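Local coordinates for receptor-type adenylate cyclase GRESAG 4.1 (PDB 1FX2), which converts ATP into cyclic AMP and diphosphate through its cytoplasmic class III cyclase domain, the part present here, and could act as a receptor for an unidentified ligand, at residues A118-E123 against R127-L132; D32-A37 against N93-S98. All coordinates share one frame; numbering follows the deposited sequence.

Contact 1 (A118-E123 against R127-L132); sequences AHMDPE and RLWNGL
Met-120 meets Leu-128 and Trp-129 with the last two atoms of its side chain. Its CE packs on Leu-128 CD1 at 3.7 Å, while SD lies 4.2 Å from Trp-129 CD1. This second touch is a Met-aromatic contact of oblique type: SD is 5.2 Å from the centroid of the five-membered ring, on a line 73° off the ring normal. Beyond CG the methionine is extended (chi2 172°, chi3 169°), which carries its thioether out to both partners, and it crosses each of them at about a right angle.

Around the turn of the helix, Glu-123 and Arg-127 make a different kind of contact. The guanidinium of Arg-127 lays one face over the backbone carbonyl oxygen of Glu-123, four residues earlier, with Glu-123 O standing 3.3 Å above the plane and over its centre. The carboxylate adds a long salt bridge, Glu-123 OE2 to Arg-127 NH2 at 3.9 Å; because the oxygen lies well out of the guanidinium plane, this is attraction between charges without a directed N-H.

Asp-121 is the N-cap of this helix: Glu-123 N donates to Asp-121 OD2 over 2.9 Å. Trp-129 also makes cation-pi contacts with Arg-222 and Arg-133, and its side chain lies about 3 Å from a bound dithiothreitol, probably a crystallisation additive. The two segments hold the two ends of the short helix 122-128, which follows helix 94-109 in the chain and precedes strand 134-141 of the central sheet; Ala-118 and His-119 touch Glu-104 of helix 94-109.

Contact 2 (D32-A37 against N93-S98); sequences DLMPDA and NALDDS
Met-34 reaches Leu-95 by bending at two successive bonds. Its CB leaves the backbone of helix 34-51 without pointing straight at the opposing helix, and CG stands beside the backbone N, anti to the carbonyl carbon. The chain then turns at chi2 (-60°) and again at chi3 (-79°). CB and CG are spacers here, with no atom of segment 93-98 within 4.2 Å. SD makes the contact, lying 3.8 Å from Leu-95 CD2, and the bend at chi3 turns CE off that line, so the touch belongs to the sulfur. The two side chains approach at an oblique angle.

Leu-95 is shared between two partners through its two branches. While CD2 takes the sulfur, CD1 lies 4.4 Å from Ala-37 CB, one helical turn beyond Leu-33. Leu-33 lies just before the helix, and its CD1 rests against Ala-94 CB at 3.7 Å. The nearest pair of CA atoms belongs to the same residues, 8.9 Å between Leu-33 CA and Ala-94 CA, so the N-terminal turns of helices 34-51 and 94-109 are bridged by side chains alone. Ala-37 N donates to Leu-33 O over 3.0 Å, which ties the first and last of these apolar residues into one helical turn.

Leu-26 of helix 23-29 also packs on Leu-95, and Trp-27 packs on Met-34. The side chain of Met-34 is about 6 Å from that of Asp-62, a predicted magnesium ligand, which places this packing near the predicted metal site. No hydrogen bond or salt bridge crosses between the segments: leucine methyls, a thioether sulfur and two alanine CB atoms hold them by van der Waals contact, burying 163 Å² in all, without directional bonds.

In the fold
Contact 2 joins the starts of helices 34-51 and 94-109; contact 1 follows it in the chain and spans the short helix 122-128. Their centres are about 15 Å apart, on the same side of the chain's centre and within one cyclase catalytic domain. They touch directly: Gly-131 N lies 2.8 Å from Asp-96 OD1, a probable hydrogen bond, and Leu-132 CD2 packs 3.7 Å from Leu-95 CD2. Residues 127-132 therefore run from the surface helix past the apolar junction of contact 2 toward strand 134-141. The chain here passes from the surface helix to the central sheet, whose strand 13-20 carries Asp-19, a predicted magnesium ligand.

Contact 1 (A118-E123 against R127-L132)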
loop_
_atom_site.group_PDB
_atom_site.type_symbol
_atom_site.label_atom_id
_atom_site.label_comp_id
_atom_site.label_asym_id
_atom_site.label_seq_id
_atom_site.Cartn_x
_atom_site.Cartn_y
_atom_site.Cartn_z
ATOM N N ALA A 118 16.669 0.866 21.829
ATOM C CA ALA A 118 17.741 1.126 22.774
ATOM C C ALA A 118 17.392 0.958 24.195
ATOM O O ALA A 118 18.333 0.689 25.003
ATOM C CB ALA A 118 18.254 2.596 22.563
ATOM N N HIS A 119 16.109 1.071 24.500
ATOM C CA HIS A 119 15.784 0.992 25.948
ATOM C C HIS A 119 15.055 -0.306 26.297
ATOM O O HIS A 119 14.474 -0.428 27.379
ATOM C CB HIS A 119 14.981 2.225 26.392
ATOM C CG HIS A 119 15.645 3.554 26.101
ATOM N ND1 HIS A 119 16.968 3.814 26.324
ATOM C CD2 HIS A 119 15.111 4.653 25.538
ATOM C CE1 HIS A 119 17.231 5.052 25.913
ATOM N NE2 HIS A 119 16.119 5.572 25.432
ATOM N N MET A 120 15.041 -1.264 25.381
ATOM C CA MET A 120 14.452 -2.551 25.699
ATOM C C MET A 120 15.273 -3.352 26.725
ATOM O O MET A 120 16.484 -3.512 26.562
ATOM C CB MET A 120 14.409 -3.421 24.380
ATOM C CG MET A 120 13.311 -3.080 23.424
ATOM S SD MET A 120 13.485 -3.954 21.905
ATOM C CE MET A 120 11.984 -3.641 21.168
ATOM N N ASP A 121 14.568 -3.917 27.725
ATOM C CA ASP A 121 15.220 -4.854 28.644
ATOM C C ASP A 121 15.949 -5.913 27.809
ATOM O O ASP A 121 15.449 -6.321 26.767
ATOM C CB ASP A 121 14.126 -5.515 29.496
ATOM C CG ASP A 121 14.700 -6.427 30.484
ATOM O OD1 ASP A 121 14.969 -6.040 31.653
ATOM O OD2 ASP A 121 14.844 -7.632 30.159
ATOM N N PRO A 122 17.115 -6.366 28.230
ATOM C CA PRO A 122 17.868 -7.358 27.446
ATOM C C PRO A 122 17.101 -8.590 27.110
ATOM O O PRO A 122 17.311 -9.102 25.984
ATOM C CB PRO A 122 19.063 -7.709 28.375
ATOM C CG PRO A 122 19.294 -6.422 29.087
ATOM C CD PRO A 122 17.885 -5.900 29.406
ATOM N N GLU A 123 16.158 -9.029 27.961
ATOM C CA GLU A 123 15.412 -10.265 27.613
ATOM C C GLU A 123 14.463 -9.979 26.431
ATOM O O GLU A 123 14.369 -10.789 25.464
ATOM C CB GLU A 123 14.599 -10.737 28.842
ATOM C CG GLU A 123 15.643 -11.145 29.913
ATOM C CD GLU A 123 15.798 -12.656 30.118
ATOM O OE1 GLU A 123 16.356 -13.044 31.185
ATOM O OE2 GLU A 123 15.377 -13.451 29.227
ATOM N N ARG A 127 15.248 -11.254 21.956
ATOM C CA ARG A 127 14.317 -12.088 21.204
ATOM C C ARG A 127 13.973 -11.433 19.925
ATOM O O ARG A 127 13.392 -12.078 19.044
ATOM C CB ARG A 127 12.965 -12.241 21.949
ATOM C CG ARG A 127 13.052 -13.067 23.172
ATOM C CD ARG A 127 11.661 -12.902 23.947
ATOM N NE ARG A 127 11.876 -13.216 25.335
ATOM C CZ ARG A 127 11.541 -12.476 26.386
ATOM N NH1 ARG A 127 10.910 -11.290 26.310
ATOM N NH2 ARG A 127 11.946 -12.919 27.543
ATOM N N LEU A 128 14.366 -10.131 19.770
ATOM C CA LEU A 128 13.938 -9.359 18.591
ATOM C C LEU A 128 15.095 -8.849 17.737
ATOM O O LEU A 128 14.840 -8.609 16.540
ATOM C CB LEU A 128 13.142 -8.085 19.043
ATOM C CG LEU A 128 11.872 -8.476 19.794
ATOM C CD1 LEU A 128 11.234 -7.189 20.378
ATOM C CD2 LEU A 128 10.871 -9.122 18.837
ATOM N N TRP A 129 16.283 -8.680 18.316
ATOM C CA TRP A 129 17.381 -7.993 17.614
ATOM C C TRP A 129 18.671 -8.603 18.017
ATOM O O TRP A 129 18.896 -8.988 19.179
ATOM C CB TRP A 129 17.402 -6.469 18.015
ATOM C CG TRP A 129 16.174 -5.681 17.557
ATOM C CD1 TRP A 129 15.086 -5.354 18.320
ATOM C CD2 TRP A 129 15.946 -5.164 16.250
ATOM N NE1 TRP A 129 14.160 -4.726 17.510
ATOM C CE2 TRP A 129 14.695 -4.553 16.243
ATOM C CE3 TRP A 129 16.732 -5.131 15.094
ATOM C CZ2 TRP A 129 14.202 -3.839 15.108
ATOM C CZ3 TRP A 129 16.228 -4.455 13.964
ATOM C CH2 TRP A 129 15.009 -3.808 13.998
ATOM N N ASN A 130 19.555 -8.711 17.020
ATOM C CA ASN A 130 20.891 -9.293 17.254
ATOM C C ASN A 130 21.746 -9.130 15.999
ATOM O O ASN A 130 21.390 -9.650 14.920
ATOM C CB ASN A 130 20.736 -10.843 17.479
ATOM C CG ASN A 130 22.072 -11.581 17.704
ATOM O OD1 ASN A 130 23.012 -11.075 18.308
ATOM N ND2 ASN A 130 22.145 -12.820 17.151
ATOM N N GLY A 131 22.897 -8.483 16.155
ATOM C CA GLY A 131 23.851 -8.380 15.084
ATOM C C GLY A 131 23.556 -7.380 13.995
ATOM O O GLY A 131 22.916 -6.361 14.234
ATOM N N LEU A 132 24.132 -7.616 12.800
ATOM C CA LEU A 132 23.944 -6.653 11.687
ATOM C C LEU A 132 22.464 -6.491 11.351
ATOM O O LEU A 132 21.739 -7.499 11.251
ATOM C CB LEU A 132 24.691 -7.238 10.447
ATOM C CG LEU A 132 26.186 -7.350 10.613
ATOM C CD1 LEU A 132 26.693 -8.048 9.322
ATOM C CD2 LEU A 132 26.908 -5.983 10.817
#

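Contact 2 (D32-A37 against N93-S98)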
loop_
_atom_site.group_PDB
_atom_site.type_symbol
_atom_site.label_atom_id
_atom_site.label_comp_id
_atom_site.label_asym_id
_atom_site.label_seq_id
_atom_site.Cartn_x
_atom_site.Cartn_y
_atom_site.Cartn_z
ATOM N N ASP A 32 38.026 -4.258 13.236
ATOM C CA ASP A 32 38.520 -5.588 13.486
ATOM C C ASP A 32 37.385 -6.644 13.594
ATOM O O ASP A 32 37.622 -7.828 13.582
ATOM C CB ASP A 32 39.305 -5.580 14.793
ATOM C CG ASP A 32 40.665 -4.884 14.653
ATOM O OD1 ASP A 32 41.162 -4.679 13.519
ATOM O OD2 ASP A 32 41.245 -4.564 15.708
ATOM N N LEU A 33 36.149 -6.204 13.536
ATOM C CA LEU A 33 35.007 -7.161 13.609
ATOM C C LEU A 33 34.283 -7.194 12.268
ATOM O O LEU A 33 33.762 -8.225 11.904
ATOM C CB LEU A 33 33.938 -6.726 14.664
ATOM C CG LEU A 33 34.329 -6.458 16.101
ATOM C CD1 LEU A 33 33.076 -5.901 16.849
ATOM C CD2 LEU A 33 34.794 -7.806 16.646
ATOM N N MET A 34 34.257 -6.083 11.527
ATOM C CA MET A 34 33.424 -6.062 10.322
ATOM C C MET A 34 33.842 -7.055 9.209
ATOM O O MET A 34 32.993 -7.625 8.536
ATOM C CB MET A 34 33.240 -4.596 9.825
ATOM C CG MET A 34 32.328 -3.748 10.677
ATOM S SD MET A 34 30.626 -4.413 10.785
ATOM C CE MET A 34 29.972 -3.846 9.209
ATOM N N PRO A 35 35.141 -7.233 8.945
ATOM C CA PRO A 35 35.422 -8.211 7.900
ATOM C C PRO A 35 34.792 -9.566 8.124
ATOM O O PRO A 35 34.173 -10.133 7.239
ATOM C CB PRO A 35 36.976 -8.279 7.884
ATOM C CG PRO A 35 37.379 -6.865 8.315
ATOM C CD PRO A 35 36.349 -6.491 9.419
ATOM N N ASP A 36 34.906 -10.087 9.354
ATOM C CA ASP A 36 34.336 -11.393 9.615
ATOM C C ASP A 36 32.778 -11.320 9.674
ATOM O O ASP A 36 32.151 -12.253 9.185
ATOM C CB ASP A 36 34.799 -11.859 10.975
ATOM C CG ASP A 36 36.244 -12.332 11.008
ATOM O OD1 ASP A 36 36.871 -12.533 9.979
ATOM O OD2 ASP A 36 36.737 -12.553 12.136
ATOM N N ALA A 37 32.245 -10.194 10.175
ATOM C CA ALA A 37 30.776 -10.145 10.261
ATOM C C ALA A 37 30.192 -10.065 8.892
ATOM O O ALA A 37 29.209 -10.728 8.608
ATOM C CB ALA A 37 30.307 -8.957 11.093
ATOM N N ASN A 93 28.710 -8.316 21.237
ATOM C CA ASN A 93 27.514 -7.461 21.456
ATOM C C ASN A 93 27.859 -6.083 20.965
ATOM O O ASN A 93 27.010 -5.181 21.045
ATOM C CB ASN A 93 27.152 -7.309 22.946
ATOM C CG ASN A 93 26.717 -8.607 23.577
ATOM O OD1 ASN A 93 25.951 -9.369 23.006
ATOM N ND2 ASN A 93 27.273 -8.879 24.751
ATOM N N ALA A 94 29.053 -5.904 20.370
ATOM C CA ALA A 94 29.460 -4.540 20.004
ATOM C C ALA A 94 28.605 -3.873 18.910
ATOM O O ALA A 94 28.416 -2.672 18.897
ATOM C CB ALA A 94 30.896 -4.502 19.554
ATOM N N LEU A 95 28.179 -4.664 17.975
ATOM C CA LEU A 95 27.348 -4.132 16.904
ATOM C C LEU A 95 25.947 -3.710 17.423
ATOM O O LEU A 95 25.470 -2.590 17.107
ATOM C CB LEU A 95 27.333 -5.305 15.929
ATOM C CG LEU A 95 28.579 -5.319 15.048
ATOM C CD1 LEU A 95 28.970 -6.724 14.664
ATOM C CD2 LEU A 95 28.439 -4.468 13.842
ATOM N N ASP A 96 25.368 -4.514 18.334
ATOM C CA ASP A 96 24.090 -4.155 18.973
ATOM C C ASP A 96 24.262 -2.907 19.838
ATOM O O ASP A 96 23.420 -2.009 19.827
ATOM C CB ASP A 96 23.587 -5.335 19.769
ATOM C CG ASP A 96 23.094 -6.439 18.870
ATOM O OD1 ASP A 96 23.856 -7.368 18.535
ATOM O OD2 ASP A 96 21.932 -6.300 18.402
ATOM N N ASP A 97 25.379 -2.842 20.571
ATOM C CA ASP A 97 25.609 -1.611 21.363
ATOM C C ASP A 97 25.707 -0.408 20.480
ATOM O O ASP A 97 25.137 0.637 20.807
ATOM C CB ASP A 97 26.961 -1.764 22.141
ATOM C CG ASP A 97 26.868 -2.743 23.298
ATOM O OD1 ASP A 97 25.786 -3.201 23.666
ATOM O OD2 ASP A 97 27.943 -3.116 23.809
ATOM N N SER A 98 26.390 -0.511 19.319
ATOM C CA SER A 98 26.464 0.644 18.407
ATOM C C SER A 98 25.073 1.049 17.870
ATOM O O SER A 98 24.745 2.233 17.923
ATOM C CB SER A 98 27.326 0.348 17.175
ATOM O OG SER A 98 28.716 0.320 17.629
#